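Local coordinates for pyridine synthase TbtD (Thermobispora bispora, PDB 5WA4), which forms the central pyridine ring of thiomuracin-type thiopeptides, probably through an enzymatic [4+2] aza-cycloaddition, and binds the leader peptide of its substrate, at residues R213-Y216 with A222-E225; T166-L171 with F336-L341; A197-R202 with V206-L211; V172-H177 with I228-S233; T189-H194 with C320-L325. All coordinates share one frame; numbering follows the deposited sequence.

In the fold
Followed from the N terminus, all five contacts lie in the helical part of the chain. Interaction 2 closes the widest loop, joining helix 164-178 to helix 332-352, and the other four fall within its span. Interaction 4 then ties helix 164-178 to helix 220-235, while interaction 5 ties helix 184-201 to helix 307-328; these two cross, because their segments alternate along the chain. Interactions 3 and 1 are short local closures in series, pairing helix 184-201 with 205-218 and helix 205-218 with 220-235; both lie within the loops of interactions 4 and 5. Interaction 2 touches each of the others, chiefly through helix 332-352.

Interaction 1 (R213-Y216 with A222-E225); sequences RDHY and AFTE
Tyr-216 reaches across to Phe-223 and Thr-224 along one side of its ring and at its hydroxyl. Its CB packs on Leu-341 of helix 332-352 and takes no part in the contact with helix 220-235. With CG anti to the backbone N (chi1 172°), the ring is carried toward Phe-223: CD1 lies 4.0 Å from Phe-223 CD2, and one atom further out CE1 meets Phe-223 CB at 3.5 Å. The two side chains run antiparallel, one past the other. Their ring centroids are 5.7 Å apart and the planes are inclined at 47°, an oblique pair. At the tip, Tyr-216 OH comes to 3.2 Å from Thr-224 CG2, a methyl that sits at the edge of the tyrosine ring near its plane; the hydroxyl's hydrogen-bond partner is Asp-348 OD2. The contact joins two consecutive helices of the helical part of this lantibiotic dehydratase C-terminal family protein, 205-218 and 220-235, across a one-residue break at Asn-219, whose ND2 bonds to His-215 O. Thr-224 OG1 turns back within its own helix to Arg-220 O. His-215, whose ND1 is bonded by Arg-218 NH2, brings NE2 to 4.3 Å from Phe-223 CZ, at the edge of the phenyl ring. Here the contact borders the bound leader peptide: Phe-223 packs on one of its apolar side chains, and His-215 NE2 makes a weak hydrogen bond to its backbone.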
# COMPACT_ATOMS: atom_id res chain seq x y z
N ARG E 213 19.04 -5.36 -25.36
CA ARG E 213 19.90 -6.55 -25.16
C ARG E 213 20.28 -7.20 -26.50
O ARG E 213 21.34 -7.81 -26.61
CB ARG E 213 19.23 -7.59 -24.24
CG ARG E 213 18.52 -7.00 -23.02
CD ARG E 213 18.84 -7.67 -21.68
NE ARG E 213 17.78 -8.52 -21.11
CZ ARG E 213 17.55 -8.63 -19.80
NH1 ARG E 213 18.27 -7.91 -18.93
NH2 ARG E 213 16.58 -9.42 -19.33
N ASP E 214 19.43 -7.06 -27.52
CA ASP E 214 19.72 -7.56 -28.87
C ASP E 214 20.70 -6.63 -29.60
O ASP E 214 21.70 -7.08 -30.14
CB ASP E 214 18.44 -7.69 -29.71
CG ASP E 214 17.61 -8.91 -29.33
OD1 ASP E 214 17.88 -9.52 -28.28
OD2 ASP E 214 16.65 -9.24 -30.07
N HIS E 215 20.38 -5.34 -29.63
CA HIS E 215 21.26 -4.35 -30.24
C HIS E 215 22.65 -4.40 -29.62
O HIS E 215 23.65 -4.09 -30.28
CB HIS E 215 20.70 -2.94 -30.07
CG HIS E 215 21.66 -1.87 -30.48
ND1 HIS E 215 21.96 -1.61 -31.80
CD2 HIS E 215 22.41 -1.02 -29.75
CE1 HIS E 215 22.85 -0.63 -31.86
NE2 HIS E 215 23.14 -0.26 -30.63
N TYR E 216 22.74 -4.77 -28.36
CA TYR E 216 24.04 -4.91 -27.75
C TYR E 216 24.80 -6.08 -28.38
O TYR E 216 25.91 -5.91 -28.89
CB TYR E 216 23.94 -5.10 -26.24
CG TYR E 216 25.28 -5.44 -25.64
CD1 TYR E 216 26.28 -4.47 -25.53
CD2 TYR E 216 25.56 -6.73 -25.22
CE1 TYR E 216 27.51 -4.79 -25.00
CE2 TYR E 216 26.77 -7.06 -24.70
CZ TYR E 216 27.75 -6.09 -24.59
OH TYR E 216 28.96 -6.45 -24.06
N ALA E 222 32.46 -4.35 -30.28
CA ALA E 222 32.71 -2.91 -30.33
C ALA E 222 32.49 -2.24 -28.96
O ALA E 222 33.27 -1.36 -28.56
CB ALA E 222 31.83 -2.26 -31.38
N PHE E 223 31.45 -2.66 -28.24
CA PHE E 223 31.13 -2.06 -26.94
C PHE E 223 32.11 -2.47 -25.86
O PHE E 223 32.58 -1.63 -25.10
CB PHE E 223 29.70 -2.43 -26.49
CG PHE E 223 28.64 -1.56 -27.10
CD1 PHE E 223 28.37 -0.32 -26.57
CD2 PHE E 223 27.92 -1.99 -28.20
CE1 PHE E 223 27.40 0.49 -27.13
CE2 PHE E 223 26.96 -1.19 -28.75
CZ PHE E 223 26.70 0.06 -28.22
N THR E 224 32.40 -3.77 -25.76
CA THR E 224 33.25 -4.28 -24.70
C THR E 224 34.64 -3.70 -24.78
O THR E 224 35.25 -3.39 -23.76
CB THR E 224 33.38 -5.80 -24.75
OG1 THR E 224 33.68 -6.20 -26.09
CG2 THR E 224 32.11 -6.47 -24.27
N GLU E 225 35.15 -3.55 -26.00
CA GLU E 225 36.53 -3.12 -26.13
C GLU E 225 36.67 -1.59 -26.06
O GLU E 225 37.75 -1.08 -25.74
CB GLU E 225 37.15 -3.70 -27.41
CG GLU E 225 37.59 -5.16 -27.19
CD GLU E 225 37.91 -5.91 -28.47
OE1 GLU E 225 37.57 -5.40 -29.56
OE2 GLU E 225 38.50 -7.01 -28.39

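Interaction 2 (T166-L171 with F336-L341)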
# COMPACT_ATOMS: atom_id res chain seq x y z
N THR E 166 27.91 8.50 -28.10
CA THR E 166 29.22 7.89 -27.87
C THR E 166 30.02 8.75 -26.90
O THR E 166 30.84 8.24 -26.14
CB THR E 166 30.03 7.70 -29.19
OG1 THR E 166 29.17 7.12 -30.19
CG2 THR E 166 31.25 6.78 -28.98
N ILE E 167 29.79 10.05 -26.93
CA ILE E 167 30.37 10.89 -25.91
C ILE E 167 29.77 10.51 -24.55
O ILE E 167 30.50 10.24 -23.59
CB ILE E 167 30.15 12.37 -26.21
CG1 ILE E 167 30.89 12.74 -27.51
CG2 ILE E 167 30.60 13.21 -25.01
CD1 ILE E 167 30.70 14.19 -27.99
N ALA E 168 28.44 10.43 -24.50
CA ALA E 168 27.75 10.05 -23.29
C ALA E 168 28.20 8.68 -22.80
O ALA E 168 28.34 8.47 -21.59
CB ALA E 168 26.27 10.05 -23.49
N PHE E 169 28.43 7.74 -23.70
CA PHE E 169 28.87 6.43 -23.26
C PHE E 169 30.19 6.57 -22.50
O PHE E 169 30.32 6.07 -21.38
CB PHE E 169 29.02 5.47 -24.43
CG PHE E 169 29.46 4.07 -24.04
CD1 PHE E 169 30.81 3.73 -24.01
CD2 PHE E 169 28.53 3.10 -23.71
CE1 PHE E 169 31.21 2.45 -23.66
CE2 PHE E 169 28.93 1.81 -23.37
CZ PHE E 169 30.27 1.48 -23.34
N ASP E 170 31.15 7.27 -23.10
CA ASP E 170 32.47 7.47 -22.49
C ASP E 170 32.35 8.13 -21.09
O ASP E 170 32.83 7.57 -20.10
CB ASP E 170 33.38 8.32 -23.39
CG ASP E 170 33.76 7.64 -24.72
OD1 ASP E 170 33.69 6.40 -24.84
OD2 ASP E 170 34.16 8.37 -25.67
N LEU E 171 31.69 9.29 -21.01
CA LEU E 171 31.55 10.01 -19.74
C LEU E 171 30.90 9.16 -18.67
O LEU E 171 31.43 9.02 -17.56
CB LEU E 171 30.76 11.29 -19.93
CG LEU E 171 31.47 12.29 -20.84
CD1 LEU E 171 30.72 13.63 -20.92
CD2 LEU E 171 32.92 12.47 -20.41
N PHE E 336 19.12 6.71 -21.00
CA PHE E 336 18.82 5.36 -20.50
C PHE E 336 19.38 4.27 -21.41
O PHE E 336 19.86 3.24 -20.92
CB PHE E 336 17.33 5.19 -20.29
CG PHE E 336 16.79 6.12 -19.24
CD1 PHE E 336 17.31 6.09 -17.95
CD2 PHE E 336 15.81 7.04 -19.53
CE1 PHE E 336 16.85 6.95 -16.96
CE2 PHE E 336 15.34 7.91 -18.54
CZ PHE E 336 15.86 7.87 -17.26
N LEU E 337 19.37 4.49 -22.72
CA LEU E 337 19.91 3.50 -23.64
C LEU E 337 21.41 3.36 -23.46
O LEU E 337 21.94 2.24 -23.37
CB LEU E 337 19.60 3.87 -25.08
CG LEU E 337 20.32 3.10 -26.17
CD1 LEU E 337 19.85 1.65 -26.16
CD2 LEU E 337 20.12 3.77 -27.53
N VAL E 338 22.10 4.49 -23.43
CA VAL E 338 23.54 4.49 -23.14
C VAL E 338 23.92 3.79 -21.80
O VAL E 338 24.83 2.96 -21.77
CB VAL E 338 24.09 5.91 -23.16
CG1 VAL E 338 25.43 5.98 -22.47
CG2 VAL E 338 24.20 6.38 -24.60
N CYS E 339 23.19 4.07 -20.71
CA CYS E 339 23.45 3.36 -19.44
C CYS E 339 23.18 1.89 -19.61
O CYS E 339 23.90 1.05 -19.07
CB CYS E 339 22.60 3.88 -18.27
SG CYS E 339 22.77 5.62 -17.84
N HIS E 340 22.13 1.55 -20.33
CA HIS E 340 21.81 0.15 -20.45
C HIS E 340 22.93 -0.58 -21.22
O HIS E 340 23.33 -1.70 -20.85
CB HIS E 340 20.47 -0.05 -21.13
CG HIS E 340 20.06 -1.48 -21.24
ND1 HIS E 340 19.29 -2.10 -20.28
CD2 HIS E 340 20.38 -2.43 -22.15
CE1 HIS E 340 19.11 -3.36 -20.62
NE2 HIS E 340 19.77 -3.59 -21.74
N LEU E 341 23.47 0.07 -22.25
CA LEU E 341 24.57 -0.52 -23.01
C LEU E 341 25.87 -0.56 -22.19
O LEU E 341 26.67 -1.49 -22.34
CB LEU E 341 24.78 0.26 -24.32
CG LEU E 341 23.65 0.09 -25.34
CD1 LEU E 341 23.76 1.07 -26.51
CD2 LEU E 341 23.63 -1.36 -25.83
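The phenyl ring of Phe-169 meets the backbone of Leu-341 at its edge, where CE2 lies 4.0 Å from Leu-341 C, near the ring plane. The carbonyl O of Val-338 approaches the same ring obliquely, 4.2 Å from Phe-169 CD2. A chi1 of -179° turns Phe-169 CG directly away from the amide N, which swings the ring along the second helix toward Leu-341 and leaves the root of the side chain to Val-338. That valine does the closest packing: its CG1 methyl lies against the main chain of helix 164-178, 3.6 Å from Phe-169 CA and 3.9 Å from Ala-168 C. The side chains join in more loosely, with Phe-169 CB 4.1 Å and Ala-168 CB 4.3 Å from Val-338 CG1. The small alanine next to the valine methyl fits a short distance between backbones, the CA atoms of Phe-169 and Val-338 being 5.7 Å apart. The segment axes come within 9.4 Å at a crossing angle of -51°, close to the value expected for i±4 ridges-into-grooves packing. Phe-169 and Leu-341 also touch apolar side chains of the bound leader peptide, so this helix pair forms part of its binding surface. Around the pair, helix 307-328 reaches Ala-168 through Leu-325, Leu-341 packs on Phe-223 of helix 220-235, and Leu-337 lies on Trp-212 of helix 205-218.

Interaction 3 (A197-R202 with V206-L211); sequences AYLARR and VRLREL
Leu-199 and Leu-208 cross at about a right angle, meeting through their CD2 methyls at 3.9 Å. They point in by different conformations. Leu-208 extends away from its main-chain N (chi1 -175°), whereas Leu-199 keeps CG beside its own N and opposite the carbonyl carbon; its other methyl, CD1, meets Arg-209. That arginine bends at chi3, and the fold in its chain cradles the methyl: CG and NH1 of Arg-209 both lie 3.6 Å from Leu-199 CD1. Arg-202 is bent at chi3 as well, and its guanidinium turns one face to Leu-208, with Leu-208 CD2 3.8 Å from Arg-202 CZ and over the centre of the group. Its rim is used for polar bonds. Arg-202 NH1 donates to Tyr-198 OH at 2.9 Å (N-H...O 151°), with the oxygen in the guanidinium plane, and NE pairs with Asp-204. Tyr-198 OH is bonded to His-333 ND1 too. The helices, 184-201 and 205-218, form a helical hairpin with a short connection, their segment axes running at 136°. Arg-209 is bound by Glu-196 of its own chain and by Glu-196 of the second subunit, so the hairpin also lies at a subunit interface. The chemistry implies a division of labour: two buried guanidinium groups offer carbon and flat surface to leucine methyls, while their charges are probably balanced by acidic groups beyond the contact.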
# COMPACT_ATOMS: atom_id res chain seq x y z
N ALA E 197 15.07 1.66 -14.13
CA ALA E 197 14.09 2.55 -13.54
C ALA E 197 13.17 3.12 -14.62
O ALA E 197 11.95 3.16 -14.47
CB ALA E 197 14.79 3.66 -12.79
N TYR E 198 13.78 3.54 -15.72
CA TYR E 198 13.09 3.94 -16.94
C TYR E 198 12.27 2.83 -17.55
O TYR E 198 11.13 3.05 -17.92
CB TYR E 198 14.10 4.43 -17.99
CG TYR E 198 13.53 4.85 -19.33
CD1 TYR E 198 12.73 5.98 -19.45
CD2 TYR E 198 13.83 4.15 -20.48
CE1 TYR E 198 12.24 6.39 -20.66
CE2 TYR E 198 13.33 4.55 -21.73
CZ TYR E 198 12.54 5.68 -21.81
OH TYR E 198 12.04 6.10 -23.04
N LEU E 199 12.83 1.64 -17.68
CA LEU E 199 12.11 0.59 -18.39
C LEU E 199 10.84 0.21 -17.61
O LEU E 199 9.77 0.08 -18.19
CB LEU E 199 13.01 -0.62 -18.63
CG LEU E 199 14.13 -0.40 -19.66
CD1 LEU E 199 15.14 -1.51 -19.58
CD2 LEU E 199 13.58 -0.35 -21.03
N ALA E 200 10.94 0.10 -16.30
CA ALA E 200 9.77 -0.17 -15.45
C ALA E 200 8.65 0.89 -15.58
O ALA E 200 7.48 0.59 -15.34
CB ALA E 200 10.21 -0.28 -14.02
N ARG E 201 9.01 2.11 -15.95
CA ARG E 201 8.03 3.17 -16.17
C ARG E 201 7.23 2.99 -17.48
O ARG E 201 6.11 3.50 -17.61
CB ARG E 201 8.73 4.55 -16.18
CG ARG E 201 9.25 5.03 -14.81
CD ARG E 201 10.03 6.37 -14.89
NE ARG E 201 9.21 7.49 -15.36
CZ ARG E 201 8.45 8.28 -14.59
NH1 ARG E 201 8.40 8.10 -13.27
NH2 ARG E 201 7.76 9.27 -15.15
N ARG E 202 7.82 2.28 -18.45
CA ARG E 202 7.21 2.10 -19.78
C ARG E 202 6.44 0.80 -19.81
O ARG E 202 6.96 -0.25 -19.41
CB ARG E 202 8.27 2.11 -20.89
CG ARG E 202 8.61 3.49 -21.40
CD ARG E 202 9.68 3.48 -22.49
NE ARG E 202 9.20 3.07 -23.81
CZ ARG E 202 9.66 3.57 -24.96
NH1 ARG E 202 10.61 4.50 -24.95
NH2 ARG E 202 9.17 3.15 -26.11
N VAL E 206 9.69 -4.60 -21.11
CA VAL E 206 10.25 -5.90 -21.49
C VAL E 206 10.44 -6.04 -23.00
O VAL E 206 11.25 -6.85 -23.44
CB VAL E 206 9.36 -7.06 -20.97
CG1 VAL E 206 10.04 -8.41 -21.20
CG2 VAL E 206 9.08 -6.87 -19.50
N ARG E 207 9.72 -5.27 -23.81
CA ARG E 207 9.97 -5.38 -25.23
C ARG E 207 11.11 -4.45 -25.65
O ARG E 207 11.86 -4.74 -26.59
CB ARG E 207 8.71 -5.09 -26.06
CG ARG E 207 8.98 -4.71 -27.51
CD ARG E 207 7.95 -5.29 -28.46
NE ARG E 207 6.61 -5.36 -27.87
CZ ARG E 207 6.02 -6.47 -27.45
NH1 ARG E 207 6.64 -7.65 -27.56
NH2 ARG E 207 4.80 -6.42 -26.93
N LEU E 208 11.27 -3.34 -24.95
CA LEU E 208 12.34 -2.42 -25.31
C LEU E 208 13.66 -2.92 -24.73
O LEU E 208 14.74 -2.60 -25.25
CB LEU E 208 12.02 -1.00 -24.84
CG LEU E 208 13.01 0.09 -25.26
CD1 LEU E 208 12.92 0.33 -26.76
CD2 LEU E 208 12.72 1.37 -24.48
N ARG E 209 13.58 -3.72 -23.66
CA ARG E 209 14.79 -4.29 -23.09
C ARG E 209 15.46 -5.18 -24.10
O ARG E 209 16.64 -4.99 -24.42
CB ARG E 209 14.52 -5.09 -21.81
CG ARG E 209 15.59 -4.83 -20.76
CD ARG E 209 15.74 -5.92 -19.73
NE ARG E 209 14.48 -6.31 -19.10
CZ ARG E 209 13.87 -5.60 -18.16
NH1 ARG E 209 14.40 -4.47 -17.76
NH2 ARG E 209 12.73 -6.02 -17.63
N GLU E 210 14.73 -6.13 -24.66
CA GLU E 210 15.41 -7.08 -25.51
C GLU E 210 15.77 -6.44 -26.82
O GLU E 210 16.67 -6.92 -27.49
CB GLU E 210 14.57 -8.31 -25.75
CG GLU E 210 14.65 -9.19 -24.55
CD GLU E 210 13.29 -9.62 -24.14
OE1 GLU E 210 12.48 -9.94 -25.05
OE2 GLU E 210 12.99 -9.47 -22.93
N LEU E 211 15.08 -5.37 -27.18
CA LEU E 211 15.52 -4.59 -28.33
C LEU E 211 16.93 -4.07 -28.05
O LEU E 211 17.80 -4.07 -28.93
CB LEU E 211 14.55 -3.45 -28.61
CG LEU E 211 13.37 -3.75 -29.53
CD1 LEU E 211 12.39 -2.58 -29.50
CD2 LEU E 211 13.84 -4.07 -30.97

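Interaction 4 (V172-H177 with I228-S233); sequences VVATAH and IAVASS
On the helix whose Ala-231 meets the ring of His-177, the carbonyl O of Ile-228 takes two donors from one residue: Ser-232 OG at 2.8 Å and Ser-232 N at 3.2 Å. They reach the oxygen from opposite faces of the carbonyl plane; the serine hydroxyl folds back onto its own helix and supplements the regular backbone bond. Across the contact the forces are apolar. Val-230 CG1 points into helix 164-178 and meets Val-173 CG1 at 3.6 Å; the same methyl lies 4.1 Å from Ala-174 CB. On the residue after Val-230, the Ala-231 CB methyl sits over a face of the His-177 imidazole, 3.9 Å from the ring centroid and 29° off its normal, a CH-pi contact. Its nearest ring atom is His-177 CD2, 3.5 Å from Ala-231 CB. The trans setting of the His-177 side chain about chi1 (-169°) lays the ring across the alanine. Two bonds help fix the ring's rotation: NE2 pairs with Glu-235 OE1, and ND1 with the backbone N of Leu-184. Alanine on both sides suits the close approach of the segment axes, 8.7 Å at a crossing angle of -55°. Leu-184 of helix 184-201 packs on both Val-173 and Ala-231, Tyr-350 of helix 332-352 touches His-177 and Ala-231, and Val-246 of helix 244-265 covers Ala-174.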
# COMPACT_ATOMS: atom_id res chain seq x y z
N VAL E 172 29.75 8.59 -18.99
CA VAL E 172 29.02 7.76 -18.03
C VAL E 172 29.89 6.61 -17.50
O VAL E 172 29.98 6.41 -16.30
CB VAL E 172 27.72 7.21 -18.67
CG1 VAL E 172 27.36 5.85 -18.14
CG2 VAL E 172 26.59 8.20 -18.47
N VAL E 173 30.53 5.87 -18.39
CA VAL E 173 31.41 4.77 -17.98
C VAL E 173 32.58 5.26 -17.12
O VAL E 173 32.95 4.61 -16.15
CB VAL E 173 31.97 4.02 -19.22
CG1 VAL E 173 32.96 2.93 -18.80
CG2 VAL E 173 30.86 3.41 -20.04
N ALA E 174 33.17 6.40 -17.48
CA ALA E 174 34.39 6.88 -16.85
C ALA E 174 34.15 7.29 -15.40
O ALA E 174 34.93 6.95 -14.50
CB ALA E 174 34.98 8.04 -17.63
N THR E 175 33.05 8.01 -15.19
CA THR E 175 32.62 8.39 -13.86
C THR E 175 32.38 7.17 -12.95
O THR E 175 32.80 7.17 -11.77
CB THR E 175 31.36 9.26 -13.94
OG1 THR E 175 31.66 10.42 -14.73
CG2 THR E 175 30.93 9.72 -12.56
N ALA E 176 31.71 6.14 -13.46
CA ALA E 176 31.43 4.98 -12.62
C ALA E 176 32.69 4.21 -12.31
O ALA E 176 32.75 3.52 -11.30
CB ALA E 176 30.42 4.06 -13.25
N HIS E 177 33.69 4.29 -13.18
CA HIS E 177 34.91 3.51 -12.95
C HIS E 177 35.84 4.26 -11.99
O HIS E 177 36.35 3.69 -11.02
CB HIS E 177 35.65 3.19 -14.25
CG HIS E 177 36.74 2.18 -14.07
ND1 HIS E 177 36.55 0.99 -13.40
CD2 HIS E 177 38.05 2.20 -14.43
CE1 HIS E 177 37.68 0.31 -13.37
NE2 HIS E 177 38.61 1.03 -13.99
N ILE E 228 36.56 -1.35 -21.98
CA ILE E 228 37.93 -1.61 -21.55
C ILE E 228 38.86 -0.41 -21.81
O ILE E 228 39.72 -0.09 -21.00
CB ILE E 228 38.51 -2.84 -22.27
CG1 ILE E 228 37.70 -4.09 -21.92
CG2 ILE E 228 39.95 -3.06 -21.87
CD1 ILE E 228 38.21 -5.34 -22.57
N ALA E 229 38.66 0.27 -22.94
CA ALA E 229 39.50 1.40 -23.30
C ALA E 229 39.14 2.69 -22.53
O ALA E 229 40.03 3.50 -22.22
CB ALA E 229 39.45 1.64 -24.81
N VAL E 230 37.85 2.90 -22.25
CA VAL E 230 37.41 4.08 -21.51
C VAL E 230 37.81 3.97 -20.05
O VAL E 230 38.25 4.96 -19.43
CB VAL E 230 35.88 4.29 -21.60
CG1 VAL E 230 35.36 5.10 -20.43
CG2 VAL E 230 35.55 4.99 -22.89
N ALA E 231 37.68 2.77 -19.51
CA ALA E 231 38.09 2.53 -18.15
C ALA E 231 39.59 2.80 -18.02
O ALA E 231 40.02 3.40 -17.04
CB ALA E 231 37.74 1.11 -17.73
N SER E 232 40.37 2.38 -19.02
CA SER E 232 41.82 2.60 -19.05
C SER E 232 42.18 4.09 -18.95
O SER E 232 42.97 4.48 -18.09
CB SER E 232 42.44 2.02 -20.33
OG SER E 232 42.40 0.60 -20.35
N SER E 233 41.60 4.92 -19.81
CA SER E 233 41.81 6.37 -19.73
C SER E 233 41.23 6.98 -18.47
O SER E 233 41.34 8.18 -18.25
CB SER E 233 41.20 7.08 -20.94
OG SER E 233 42.02 6.95 -22.08

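Interaction 5 (T189-H194 with C320-L325)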
# COMPACT_ATOMS: atom_id res chain seq x y z
N THR E 189 26.38 -1.76 -11.54
CA THR E 189 25.06 -1.89 -10.92
C THR E 189 24.28 -0.58 -10.93
O THR E 189 23.08 -0.58 -11.19
CB THR E 189 25.21 -2.40 -9.47
OG1 THR E 189 25.85 -3.69 -9.50
CG2 THR E 189 23.86 -2.50 -8.77
N SER E 190 24.96 0.54 -10.68
CA SER E 190 24.25 1.82 -10.66
C SER E 190 23.93 2.28 -12.08
O SER E 190 23.01 3.09 -12.29
CB SER E 190 25.06 2.88 -9.92
OG SER E 190 26.12 3.37 -10.72
N LEU E 191 24.70 1.77 -13.04
CA LEU E 191 24.42 1.98 -14.46
C LEU E 191 23.21 1.17 -14.92
O LEU E 191 22.38 1.67 -15.66
CB LEU E 191 25.63 1.63 -15.29
CG LEU E 191 26.74 2.68 -15.17
CD1 LEU E 191 27.78 2.47 -16.25
CD2 LEU E 191 26.18 4.08 -15.24
N ARG E 192 23.11 -0.08 -14.47
CA ARG E 192 21.92 -0.88 -14.82
C ARG E 192 20.67 -0.33 -14.13
O ARG E 192 19.62 -0.13 -14.76
CB ARG E 192 22.10 -2.35 -14.45
CG ARG E 192 20.89 -3.18 -14.88
CD ARG E 192 21.25 -4.49 -15.58
NE ARG E 192 21.79 -4.36 -16.93
CZ ARG E 192 22.83 -5.06 -17.38
NH1 ARG E 192 23.45 -5.93 -16.61
NH2 ARG E 192 23.25 -4.88 -18.62
N SER E 193 20.81 -0.08 -12.83
CA SER E 193 19.71 0.42 -12.03
C SER E 193 18.99 1.64 -12.65
O SER E 193 17.75 1.72 -12.61
CB SER E 193 20.22 0.76 -10.63
OG SER E 193 19.28 1.55 -9.94
N HIS E 194 19.76 2.55 -13.24
CA HIS E 194 19.22 3.79 -13.81
C HIS E 194 18.31 3.45 -14.96
O HIS E 194 17.16 3.91 -15.01
CB HIS E 194 20.35 4.71 -14.26
CG HIS E 194 19.93 6.12 -14.59
ND1 HIS E 194 19.22 6.92 -13.72
CD2 HIS E 194 20.21 6.90 -15.66
CE1 HIS E 194 19.03 8.11 -14.26
NE2 HIS E 194 19.63 8.13 -15.44
N CYS E 320 25.49 14.46 -11.57
CA CYS E 320 25.99 15.64 -12.23
C CYS E 320 26.38 15.29 -13.69
O CYS E 320 26.18 16.08 -14.61
CB CYS E 320 27.17 16.23 -11.43
SG CYS E 320 26.66 17.28 -9.99
N THR E 321 26.92 14.10 -13.90
CA THR E 321 27.24 13.67 -15.24
C THR E 321 25.98 13.63 -16.11
O THR E 321 25.95 14.21 -17.22
CB THR E 321 27.89 12.29 -15.26
OG1 THR E 321 29.18 12.38 -14.65
CG2 THR E 321 28.05 11.80 -16.69
N TYR E 322 24.94 12.96 -15.61
CA TYR E 322 23.68 12.90 -16.34
C TYR E 322 23.22 14.31 -16.65
O TYR E 322 22.76 14.57 -17.74
CB TYR E 322 22.61 12.14 -15.56
CG TYR E 322 22.91 10.67 -15.30
CD1 TYR E 322 23.81 9.96 -16.10
CD2 TYR E 322 22.29 10.00 -14.25
CE1 TYR E 322 24.08 8.63 -15.85
CE2 TYR E 322 22.54 8.67 -14.00
CZ TYR E 322 23.44 7.98 -14.80
OH TYR E 322 23.70 6.64 -14.52
N LEU E 323 23.38 15.24 -15.70
CA LEU E 323 22.90 16.61 -15.89
C LEU E 323 23.71 17.34 -16.99
O LEU E 323 23.18 18.24 -17.68
CB LEU E 323 22.95 17.39 -14.58
CG LEU E 323 21.87 17.23 -13.49
CD1 LEU E 323 22.23 18.07 -12.30
CD2 LEU E 323 20.49 17.66 -13.97
N HIS E 324 24.97 16.94 -17.15
CA HIS E 324 25.85 17.43 -18.20
C HIS E 324 25.33 16.96 -19.56
O HIS E 324 25.11 17.76 -20.46
CB HIS E 324 27.28 16.92 -17.96
CG HIS E 324 28.31 17.39 -18.95
ND1 HIS E 324 28.54 18.72 -19.24
CD2 HIS E 324 29.21 16.69 -19.69
CE1 HIS E 324 29.53 18.82 -20.11
NE2 HIS E 324 29.96 17.60 -20.39
N LEU E 325 25.14 15.65 -19.70
CA LEU E 325 24.65 15.05 -20.93
C LEU E 325 23.34 15.72 -21.38
O LEU E 325 23.16 15.99 -22.56
CB LEU E 325 24.45 13.54 -20.78
CG LEU E 325 25.65 12.76 -20.24
CD1 LEU E 325 25.34 11.28 -20.05
CD2 LEU E 325 26.89 12.94 -21.09
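His-194 lays its imidazole over the Tyr-322 ring in an offset stack, the centroids 4.2 Å apart and the planes at 12° to each other. The overlap is centred on one edge atom of the phenol: Tyr-322 CE2 sits over the middle of the imidazole, 3.3 Å from His-194 NE2 and 3.4 Å from its CD2. Each helix sends its ring out toward the other. The imidazole of His-194 stretches away from the main-chain N (chi1 -168°), Tyr-322 CG lies opposite its carbonyl carbon, and the rings thus meet between the helices. Beyond the stack the phenol oxygen runs on to the neighbouring turn, where Leu-191 CD2 packs on Tyr-322 OH at 3.6 Å. The imidazole is held from another quarter too, since NE2 hydrogen-bonds with Arg-335 NH1 and Phe-336 meets the ring at about 45°. The segment axes stay 14.0 Å apart, too far for direct backbone packing, and the two rings bridge the distance. Cys-339 of helix 332-352 touches both rings, while Val-172 of helix 164-178 packs on Leu-191 and Tyr-322. An aromatic bridge thus joins helices 184-201 and 307-328 within the helical part of this member of the lantibiotic dehydratase C-terminal family.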